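DNA polymerase (PDB 5MDN) probably catalyses the template-directed extension of DNA, adding deoxyribonucleotides from their triphosphates and releasing diphosphate. Local coordinates at residues A[211-214]-A[215-219]; A[290-293]-A[294-297]; A[407-410]-A[411-415]; A[743-746]-A[747-751]. All blocks are in the same frame, centred on the assembly; numbering follows the deposited sequence.

Contact 1: A[211-214]-A[215-219]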
loop_
_atom_site.group_PDB
_atom_site.type_symbol
_atom_site.label_atom_id
_atom_site.label_comp_id
_atom_site.label_asym_id
_atom_site.label_seq_id
_atom_site.Cartn_x
_atom_site.Cartn_y
_atom_site.Cartn_z
ATOM N N VAL A 211 -31.546 0.259 1.385
ATOM C CA VAL A 211 -30.227 -0.217 1.795
ATOM C C VAL A 211 -29.286 0.950 2.082
ATOM O O VAL A 211 -28.571 0.949 3.091
ATOM C CB VAL A 211 -29.649 -1.174 0.734
ATOM C CG1 VAL A 211 -29.747 -0.569 -0.654
ATOM C CG2 VAL A 211 -28.204 -1.511 1.057
ATOM N N ILE A 212 -29.266 1.962 1.210
ATOM C CA ILE A 212 -28.434 3.134 1.473
ATOM C C ILE A 212 -28.913 3.848 2.730
ATOM O O ILE A 212 -28.107 4.301 3.552
ATOM C CB ILE A 212 -28.418 4.075 0.253
ATOM C CG1 ILE A 212 -27.750 3.395 -0.941
ATOM C CG2 ILE A 212 -27.695 5.376 0.586
ATOM C CD1 ILE A 212 -27.781 4.222 -2.213
ATOM N N ARG A 213 -30.232 3.953 2.899
ATOM C CA ARG A 213 -30.781 4.506 4.132
ATOM C C ARG A 213 -30.373 3.667 5.337
ATOM O O ARG A 213 -30.020 4.208 6.392
ATOM C CB ARG A 213 -32.303 4.586 4.028
ATOM C CG ARG A 213 -32.961 5.378 5.139
ATOM C CD ARG A 213 -32.578 6.847 5.048
ATOM N NE ARG A 213 -31.609 7.244 6.062
ATOM C CZ ARG A 213 -30.762 8.259 5.923
ATOM N NH1 ARG A 213 -30.768 8.982 4.812
ATOM N NH2 ARG A 213 -29.915 8.556 6.898
ATOM N N GLY A 214 -30.418 2.339 5.198
ATOM C CA GLY A 214 -30.041 1.473 6.304
ATOM C C GLY A 214 -28.565 1.553 6.644
ATOM O O GLY A 214 -28.189 1.532 7.821
ATOM N N PHE A 215 -27.707 1.627 5.623
ATOM C CA PHE A 215 -26.274 1.771 5.863
ATOM C C PHE A 215 -25.970 3.066 6.610
ATOM O O PHE A 215 -25.245 3.063 7.612
ATOM C CB PHE A 215 -25.511 1.718 4.540
ATOM C CG PHE A 215 -24.022 1.861 4.689
ATOM C CD1 PHE A 215 -23.325 1.090 5.605
ATOM C CD2 PHE A 215 -23.319 2.761 3.906
ATOM C CE1 PHE A 215 -21.953 1.220 5.741
ATOM C CE2 PHE A 215 -21.949 2.896 4.037
ATOM C CZ PHE A 215 -21.265 2.125 4.955
ATOM N N VAL A 216 -26.508 4.187 6.125
ATOM C CA VAL A 216 -26.244 5.483 6.749
ATOM C C VAL A 216 -26.735 5.490 8.192
ATOM O O VAL A 216 -26.034 5.944 9.103
ATOM C CB VAL A 216 -26.883 6.616 5.926
ATOM C CG1 VAL A 216 -26.743 7.937 6.654
ATOM C CG2 VAL A 216 -26.242 6.698 4.550
ATOM N N ASP A 217 -27.952 4.987 8.422
ATOM C CA ASP A 217 -28.498 4.968 9.776
ATOM C C ASP A 217 -27.666 4.087 10.702
ATOM O O ASP A 217 -27.490 4.413 11.881
ATOM C CB ASP A 217 -29.953 4.502 9.753
ATOM C CG ASP A 217 -30.903 5.581 9.275
ATOM O OD1 ASP A 217 -30.649 6.766 9.580
ATOM O OD2 ASP A 217 -31.904 5.248 8.604
ATOM N N PHE A 218 -27.149 2.967 10.190
ATOM C CA PHE A 218 -26.347 2.082 11.032
ATOM C C PHE A 218 -25.028 2.739 11.428
ATOM O O PHE A 218 -24.603 2.636 12.585
ATOM C CB PHE A 218 -26.094 0.753 10.322
ATOM C CG PHE A 218 -25.521 -0.310 11.221
ATOM C CD1 PHE A 218 -26.356 -1.155 11.933
ATOM C CD2 PHE A 218 -24.150 -0.460 11.361
ATOM C CE1 PHE A 218 -25.838 -2.130 12.764
ATOM C CE2 PHE A 218 -23.626 -1.433 12.190
ATOM C CZ PHE A 218 -24.470 -2.269 12.892
ATOM N N VAL A 219 -24.357 3.398 10.478
ATOM C CA VAL A 219 -23.103 4.079 10.791
ATOM C C VAL A 219 -23.331 5.157 11.843
ATOM O O VAL A 219 -22.552 5.293 12.794
ATOM C CB VAL A 219 -22.475 4.659 9.508
ATOM C CG1 VAL A 219 -21.265 5.520 9.845
ATOM C CG2 VAL A 219 -22.086 3.539 8.556
#
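The side chain of Arg213 leaves the helix with CG trans to its backbone N (chi1 -169°) and bends twice more at chi2 and chi3, which carries the guanidinium forward over the next turn. Asp217 turns back to meet it, its CG lying anti to its own carbonyl carbon (chi1 -77°). The two flat groups are inclined at 50°, so their salt bridge is not the coplanar, edge-to-edge kind. Arg213 NE points to Asp217 OD2 at 3.2 Å, with the oxygen in the guanidinium plane but the nitrogen above the carboxylate. A second, weak bond joins Arg213 NH2 to Asp217 OD1 at 3.3 Å. CB of Val216 lies over one face of the guanidinium. Beneath the pair the backbone keeps its helical spacing, as from Asp217 N to Arg213 O at 3.0 Å, while Ile212 CG2 and Val216 CG2 approach to 4.4 Å on a buried flank. Phe215 goes inward, its ring meeting that of Phe168 and packing on Leu189 and Trp237. The arrangement is an i to i+4 salt bridge on the outer side of an amphipathic helix, 209-222, which packs on the central sheet of the RNase H-like exonuclease domain.

Contact 2: A[290-293]-A[294-297]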
loop_
_atom_site.group_PDB
_atom_site.type_symbol
_atom_site.label_atom_id
_atom_site.label_comp_id
_atom_site.label_asym_id
_atom_site.label_seq_id
_atom_site.Cartn_x
_atom_site.Cartn_y
_atom_site.Cartn_z
ATOM N N VAL A 290 -2.117 -12.649 -6.346
ATOM C CA VAL A 290 -3.463 -12.531 -6.900
ATOM C C VAL A 290 -4.255 -11.459 -6.159
ATOM O O VAL A 290 -4.839 -10.567 -6.786
ATOM C CB VAL A 290 -4.195 -13.886 -6.871
ATOM C CG1 VAL A 290 -3.933 -14.614 -5.559
ATOM C CG2 VAL A 290 -5.686 -13.683 -7.101
ATOM N N LYS A 291 -4.299 -11.549 -4.826
ATOM C CA LYS A 291 -4.756 -10.467 -3.951
ATOM C C LYS A 291 -6.263 -10.226 -4.030
ATOM O O LYS A 291 -6.717 -9.087 -3.894
ATOM C CB LYS A 291 -3.994 -9.168 -4.228
ATOM C CG LYS A 291 -2.491 -9.302 -4.062
ATOM C CD LYS A 291 -1.776 -8.000 -4.357
ATOM C CE LYS A 291 -0.303 -8.099 -3.997
ATOM N NZ LYS A 291 0.442 -8.974 -4.945
ATOM N N THR A 292 -7.055 -11.270 -4.252
ATOM C CA THR A 292 -8.487 -11.161 -4.010
ATOM C C THR A 292 -8.775 -11.375 -2.526
ATOM O O THR A 292 -7.984 -11.981 -1.797
ATOM C CB THR A 292 -9.272 -12.170 -4.851
ATOM O OG1 THR A 292 -8.871 -13.501 -4.511
ATOM C CG2 THR A 292 -9.032 -11.929 -6.335
ATOM N N LEU A 293 -9.918 -10.847 -2.076
ATOM C CA LEU A 293 -10.284 -10.939 -0.663
ATOM C C LEU A 293 -10.266 -12.382 -0.169
ATOM O O LEU A 293 -9.730 -12.675 0.906
ATOM C CB LEU A 293 -11.662 -10.314 -0.435
ATOM C CG LEU A 293 -12.257 -10.437 0.973
ATOM C CD1 LEU A 293 -11.264 -9.991 2.042
ATOM C CD2 LEU A 293 -13.550 -9.644 1.083
ATOM N N ASP A 294 -10.847 -13.301 -0.944
ATOM C CA ASP A 294 -10.938 -14.690 -0.502
ATOM C C ASP A 294 -9.561 -15.335 -0.392
ATOM O O ASP A 294 -9.306 -16.114 0.534
ATOM C CB ASP A 294 -11.830 -15.485 -1.455
ATOM C CG ASP A 294 -11.389 -15.367 -2.900
ATOM O OD1 ASP A 294 -11.407 -14.238 -3.436
ATOM O OD2 ASP A 294 -11.027 -16.400 -3.500
ATOM N N ARG A 295 -8.660 -15.026 -1.327
ATOM C CA ARG A 295 -7.342 -15.649 -1.311
ATOM C C ARG A 295 -6.404 -14.993 -0.305
ATOM O O ARG A 295 -5.556 -15.678 0.278
ATOM C CB ARG A 295 -6.739 -15.624 -2.715
ATOM C CG ARG A 295 -7.513 -16.480 -3.710
ATOM C CD ARG A 295 -6.911 -16.415 -5.099
ATOM N NE ARG A 295 -7.656 -17.214 -6.067
ATOM C CZ ARG A 295 -8.735 -16.787 -6.715
ATOM N NH1 ARG A 295 -9.196 -15.562 -6.500
ATOM N NH2 ARG A 295 -9.349 -17.581 -7.581
ATOM N N VAL A 296 -6.530 -13.681 -0.088
ATOM C CA VAL A 296 -5.762 -13.035 0.972
ATOM C C VAL A 296 -6.253 -13.498 2.337
ATOM O O VAL A 296 -5.458 -13.709 3.262
ATOM C CB VAL A 296 -5.835 -11.503 0.832
ATOM C CG1 VAL A 296 -5.157 -10.823 2.012
ATOM C CG2 VAL A 296 -5.191 -11.063 -0.465
ATOM N N ALA A 297 -7.572 -13.653 2.489
ATOM C CA ALA A 297 -8.129 -14.158 3.739
ATOM C C ALA A 297 -7.543 -15.517 4.104
ATOM O O ALA A 297 -7.265 -15.786 5.279
ATOM C CB ALA A 297 -9.651 -14.247 3.633
#
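Arg295 reaches back past Val290 to Thr292, at the start of helix 293-299, and touches them along most of its length. Its CB and CG both pass the Thr292 hydroxyl, CG at 3.4 Å from OG1. The chain then runs extended to NE, crossing Val290 at about a right angle, and CD rests 3.5 Å from Val290 CG1. At the tip, NH1 donates to Thr292 OG1 over 2.9 Å, with the oxygen at the edge of the guanidinium and close to its plane. The same hydroxyl donates onward to Asp294 OD1, also at 2.9 Å, arriving from above the carboxylate, about 50° out of its plane. Thr292 is the N-cap residue, and its carbonyl O receives Val296 N at 2.8 Å. With a leucine here in place of Arg295, the Thr292 hydroxyl would probably lose its donor and be left freer to turn. Asp294 OD2 has its own salt bridge to Arg305, and lies 3.6 Å from Arg295 NH1 as a long, purely electrostatic pair. On another side of the helix, the Leu293 side chain is about 5 Å from that of Asp169, which has been seen to bind magnesium in this protein, though not in this model. One hydroxyl serves as acceptor and donor, fixing its rotation and linking arginine to aspartate, and the guanidiniums of Arg295 and Arg305 probably favour the charged form of the Asp294 carboxylate.

Contact 3: A[407-410]-A[411-415]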
loop_
_atom_site.group_PDB
_atom_site.type_symbol
_atom_site.label_atom_id
_atom_site.label_comp_id
_atom_site.label_asym_id
_atom_site.label_seq_id
_atom_site.Cartn_x
_atom_site.Cartn_y
_atom_site.Cartn_z
ATOM N N GLU A 407 23.406 -15.063 -9.171
ATOM C CA GLU A 407 22.318 -15.558 -10.001
ATOM C C GLU A 407 22.046 -17.029 -9.692
ATOM O O GLU A 407 22.984 -17.824 -9.568
ATOM C CB GLU A 407 22.631 -15.380 -11.486
ATOM C CG GLU A 407 22.637 -13.929 -11.946
ATOM C CD GLU A 407 22.678 -13.797 -13.455
ATOM O OE1 GLU A 407 22.153 -14.700 -14.144
ATOM O OE2 GLU A 407 23.224 -12.791 -13.953
ATOM N N PRO A 408 20.783 -17.419 -9.566
ATOM C CA PRO A 408 20.456 -18.816 -9.270
ATOM C C PRO A 408 20.417 -19.676 -10.525
ATOM O O PRO A 408 20.347 -19.188 -11.656
ATOM C CB PRO A 408 19.067 -18.716 -8.635
ATOM C CG PRO A 408 18.450 -17.537 -9.322
ATOM C CD PRO A 408 19.577 -16.574 -9.640
ATOM N N LYS A 409 20.466 -20.988 -10.299
ATOM C CA LYS A 409 20.259 -21.948 -11.374
ATOM C C LYS A 409 18.781 -22.310 -11.404
ATOM O O LYS A 409 18.255 -22.777 -10.385
ATOM C CB LYS A 409 21.072 -23.216 -11.144
ATOM C CG LYS A 409 22.507 -23.066 -10.621
ATOM C CD LYS A 409 23.314 -21.903 -11.171
ATOM C CE LYS A 409 24.551 -21.716 -10.293
ATOM N NZ LYS A 409 25.356 -20.516 -10.640
ATOM N N PRO A 410 18.069 -22.094 -12.510
ATOM C CA PRO A 410 16.653 -22.486 -12.548
ATOM C C PRO A 410 16.495 -23.978 -12.285
ATOM O O PRO A 410 17.155 -24.810 -12.912
ATOM C CB PRO A 410 16.217 -22.109 -13.968
ATOM C CG PRO A 410 17.171 -21.042 -14.388
ATOM C CD PRO A 410 18.481 -21.374 -13.728
ATOM N N GLY A 411 15.611 -24.312 -11.355
ATOM C CA GLY A 411 15.397 -25.698 -10.998
ATOM C C GLY A 411 14.726 -25.819 -9.643
ATOM O O GLY A 411 14.293 -24.832 -9.047
ATOM N N LEU A 412 14.652 -27.064 -9.176
ATOM C CA LEU A 412 13.955 -27.415 -7.948
ATOM C C LEU A 412 14.948 -27.581 -6.803
ATOM O O LEU A 412 15.998 -28.210 -6.964
ATOM C CB LEU A 412 13.156 -28.707 -8.141
ATOM C CG LEU A 412 12.078 -29.066 -7.118
ATOM C CD1 LEU A 412 10.872 -28.159 -7.271
ATOM C CD2 LEU A 412 11.677 -30.527 -7.267
ATOM N N TYR A 413 14.607 -27.012 -5.646
ATOM C CA TYR A 413 15.446 -27.082 -4.458
ATOM C C TYR A 413 14.575 -27.388 -3.249
ATOM O O TYR A 413 13.500 -26.803 -3.089
ATOM C CB TYR A 413 16.211 -25.770 -4.224
ATOM C CG TYR A 413 17.068 -25.330 -5.390
ATOM C CD1 TYR A 413 16.538 -24.547 -6.407
ATOM C CD2 TYR A 413 18.406 -25.694 -5.471
ATOM C CE1 TYR A 413 17.315 -24.139 -7.473
ATOM C CE2 TYR A 413 19.191 -25.291 -6.534
ATOM C CZ TYR A 413 18.639 -24.514 -7.532
ATOM O OH TYR A 413 19.419 -24.109 -8.590
ATOM N N SER A 414 15.042 -28.299 -2.399
ATOM C CA SER A 414 14.301 -28.736 -1.223
ATOM C C SER A 414 14.966 -28.222 0.048
ATOM O O SER A 414 16.196 -28.144 0.128
ATOM C CB SER A 414 14.202 -30.264 -1.176
ATOM O OG SER A 414 13.505 -30.764 -2.304
ATOM N N ASP A 415 14.139 -27.876 1.040
ATOM C CA ASP A 415 14.592 -27.373 2.335
ATOM C C ASP A 415 15.458 -26.127 2.180
ATOM O O ASP A 415 16.689 -26.215 2.200
ATOM C CB ASP A 415 15.359 -28.457 3.099
ATOM C CG ASP A 415 14.475 -29.617 3.513
ATOM O OD1 ASP A 415 13.285 -29.382 3.815
ATOM O OD2 ASP A 415 14.971 -30.762 3.542
#
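Tyr413 lays its ring back along the chain toward Lys409, four residues earlier, and meets it edge-on. The Lys409 carbonyl O sits at the rim of the ring, close to its plane, beside CE1 and the phenol oxygen. Tyr413 OH donates to Lys409 O at 2.5 Å, a length not to be pressed at this resolution. The approach is bent at the acceptor, with a C=O...donor angle of 126°, and the phenol oxygen stands 22° from the carbonyl plane. Tyr413 achieves this with CG anti to its carbonyl carbon (chi1 -56°), which directs the ring back across the turn. The Lys409 side chain crosses the tyrosine obliquely: CB comes to 3.2 Å from Tyr413 OH and CG to 3.8 Å, after which the chain kinks at chi2 and its amino end leads off. Between the two residues the chain goes round through Pro410 and Gly411; at the backbone angles of Gly411 a CB would run into the Pro410 carbonyl O. Tyr413 is paired through its backbone with Val596, and its side chain also touches Ile557 of strand 556-560, while Pro408 packs on Tyr558 and Phe598. The turn therefore connects two neighbouring sheets, that of strand 404-406, in the polymerase palm, and that of strand 411-413. As a donor, the phenol is probably neutral, and it gives a main-chain carbonyl a side-chain partner, tying the two ends of the turn together.

Contact 4: A[743-746]-A[747-751]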
loop_
_atom_site.group_PDB
_atom_site.type_symbol
_atom_site.label_atom_id
_atom_site.label_comp_id
_atom_site.label_asym_id
_atom_site.label_seq_id
_atom_site.Cartn_x
_atom_site.Cartn_y
_atom_site.Cartn_z
ATOM N N VAL A 743 -12.711 -25.952 -28.577
ATOM C CA VAL A 743 -11.784 -26.552 -27.620
ATOM C C VAL A 743 -10.354 -26.514 -28.146
ATOM O O VAL A 743 -9.406 -26.368 -27.368
ATOM C CB VAL A 743 -12.248 -27.985 -27.275
ATOM C CG1 VAL A 743 -11.450 -29.045 -28.036
ATOM C CG2 VAL A 743 -12.169 -28.217 -25.786
ATOM N N ASP A 744 -10.171 -26.638 -29.466
ATOM C CA ASP A 744 -8.829 -26.615 -30.038
ATOM C C ASP A 744 -8.102 -25.315 -29.717
ATOM O O ASP A 744 -6.870 -25.298 -29.632
ATOM C CB ASP A 744 -8.904 -26.828 -31.548
ATOM C CG ASP A 744 -9.449 -28.192 -31.919
ATOM O OD1 ASP A 744 -9.868 -28.934 -31.004
ATOM O OD2 ASP A 744 -9.464 -28.524 -33.122
ATOM N N TYR A 745 -8.842 -24.221 -29.538
ATOM C CA TYR A 745 -8.226 -22.968 -29.112
ATOM C C TYR A 745 -7.711 -23.075 -27.681
ATOM O O TYR A 745 -6.548 -22.758 -27.401
ATOM C CB TYR A 745 -9.246 -21.832 -29.232
ATOM C CG TYR A 745 -8.729 -20.446 -28.893
ATOM C CD1 TYR A 745 -8.607 -20.022 -27.574
ATOM C CD2 TYR A 745 -8.426 -19.539 -29.900
ATOM C CE1 TYR A 745 -8.148 -18.752 -27.271
ATOM C CE2 TYR A 745 -7.982 -18.264 -29.607
ATOM C CZ TYR A 745 -7.840 -17.877 -28.292
ATOM O OH TYR A 745 -7.389 -16.611 -27.997
ATOM N N TYR A 746 -8.567 -23.526 -26.759
ATOM C CA TYR A 746 -8.232 -23.495 -25.341
ATOM C C TYR A 746 -7.178 -24.521 -24.943
ATOM O O TYR A 746 -6.506 -24.326 -23.927
ATOM C CB TYR A 746 -9.498 -23.692 -24.508
ATOM C CG TYR A 746 -10.346 -22.445 -24.433
ATOM C CD1 TYR A 746 -9.761 -21.188 -24.501
ATOM C CD2 TYR A 746 -11.727 -22.519 -24.307
ATOM C CE1 TYR A 746 -10.522 -20.039 -24.439
ATOM C CE2 TYR A 746 -12.499 -21.372 -24.245
ATOM C CZ TYR A 746 -11.890 -20.136 -24.310
ATOM O OH TYR A 746 -12.646 -18.988 -24.249
ATOM N N ILE A 747 -7.003 -25.596 -25.711
ATOM C CA ILE A 747 -5.912 -26.523 -25.427
ATOM C C ILE A 747 -4.595 -26.015 -25.998
ATOM O O ILE A 747 -3.550 -26.097 -25.342
ATOM C CB ILE A 747 -6.249 -27.935 -25.943
ATOM C CG1 ILE A 747 -7.298 -28.586 -25.040
ATOM C CG2 ILE A 747 -5.000 -28.800 -26.025
ATOM C CD1 ILE A 747 -8.606 -28.860 -25.712
ATOM N N GLU A 748 -4.622 -25.454 -27.207
ATOM C CA GLU A 748 -3.374 -25.221 -27.922
ATOM C C GLU A 748 -2.651 -23.952 -27.484
ATOM O O GLU A 748 -1.429 -23.980 -27.306
ATOM C CB GLU A 748 -3.627 -25.175 -29.429
ATOM C CG GLU A 748 -4.041 -26.505 -30.029
ATOM C CD GLU A 748 -4.293 -26.414 -31.518
ATOM O OE1 GLU A 748 -4.194 -25.294 -32.067
ATOM O OE2 GLU A 748 -4.595 -27.458 -32.136
ATOM N N LYS A 749 -3.349 -22.832 -27.298
ATOM C CA LYS A 749 -2.620 -21.582 -27.113
ATOM C C LYS A 749 -2.667 -21.020 -25.697
ATOM O O LYS A 749 -2.153 -19.920 -25.483
ATOM C CB LYS A 749 -3.092 -20.525 -28.118
ATOM C CG LYS A 749 -4.557 -20.150 -28.086
ATOM C CD LYS A 749 -4.866 -19.282 -29.297
ATOM C CE LYS A 749 -4.082 -17.974 -29.282
ATOM N NZ LYS A 749 -4.603 -17.017 -28.266
ATOM N N GLN A 750 -3.240 -21.735 -24.720
ATOM C CA GLN A 750 -3.109 -21.289 -23.330
ATOM C C GLN A 750 -2.974 -22.399 -22.291
ATOM O O GLN A 750 -2.074 -22.315 -21.448
ATOM C CB GLN A 750 -4.209 -20.314 -22.914
ATOM C CG GLN A 750 -3.725 -18.909 -23.185
ATOM C CD GLN A 750 -2.227 -18.784 -22.863
ATOM O OE1 GLN A 750 -1.785 -19.082 -21.749
ATOM N NE2 GLN A 750 -1.439 -18.372 -23.853
ATOM N N VAL A 751 -3.831 -23.422 -22.306
ATOM C CA VAL A 751 -3.748 -24.428 -21.247
ATOM C C VAL A 751 -2.386 -25.114 -21.282
ATOM O O VAL A 751 -1.786 -25.388 -20.235
ATOM C CB VAL A 751 -4.905 -25.439 -21.358
ATOM C CG1 VAL A 751 -4.626 -26.669 -20.508
ATOM C CG2 VAL A 751 -6.208 -24.800 -20.901
#
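Lys749 folds over the ring of Tyr745, one helical turn earlier, and grips it at two points. Its CD lies above one face, 3.5 Å from the ring centroid and 21° off the normal, a CH-pi contact displaced toward the hydroxyl side. Farther on, NZ donates to Tyr745 OH at 2.8 Å. The lysine gets there with CG between its backbone N and carbonyl carbon (chi1 59°) and with bends at chi3 and chi4 that keep the amino group above the same face, over the hydroxyl. A serine here in place of Tyr745 would probably leave the lysine amino group without this partner and its aliphatic part without a surface to lie on. The backbone behind supports the pair, Lys749 N bonding to Tyr745 O at 3.2 Å. Next along, the helix widens: Val751 N bonds to Tyr746 O, five residues back, at 3.3 Å. On another flank Val743 CG2 meets Ile747 CD1 at 3.6 Å, and both side chains pack on Leu665 of helix 647-666. Tyr746 is buried against strand 716-718, with Tyr745 touching Ile718 there. This is an alpha-helix that widens into a pi-type turn, packed in the C-terminal region that forms the thumb in family B polymerases.

Overall arrangement
The four contacts come one after another along the chain and touch nowhere. Contacts 1 and 2 belong to the exonuclease domain, on helix 209-222 and at the start of helix 293-299; their side chains Phe215 and Leu293 come within 10 Å of those of Asp169 and Asp236. Contacts 3 and 4 belong to the polymerase family region, centres about 30 Å apart: contact 3 at a surface turn between two sheets, contact 4 on helix 743-756 beside helix 647-666. Centre to centre, contact 2 is about 27 Å from each of the others, whereas contacts 1 and 3 lie about 54 Å apart across the chain's centre. The contacts sample the polymerase and the exonuclease domain, which in relatives serves proofreading.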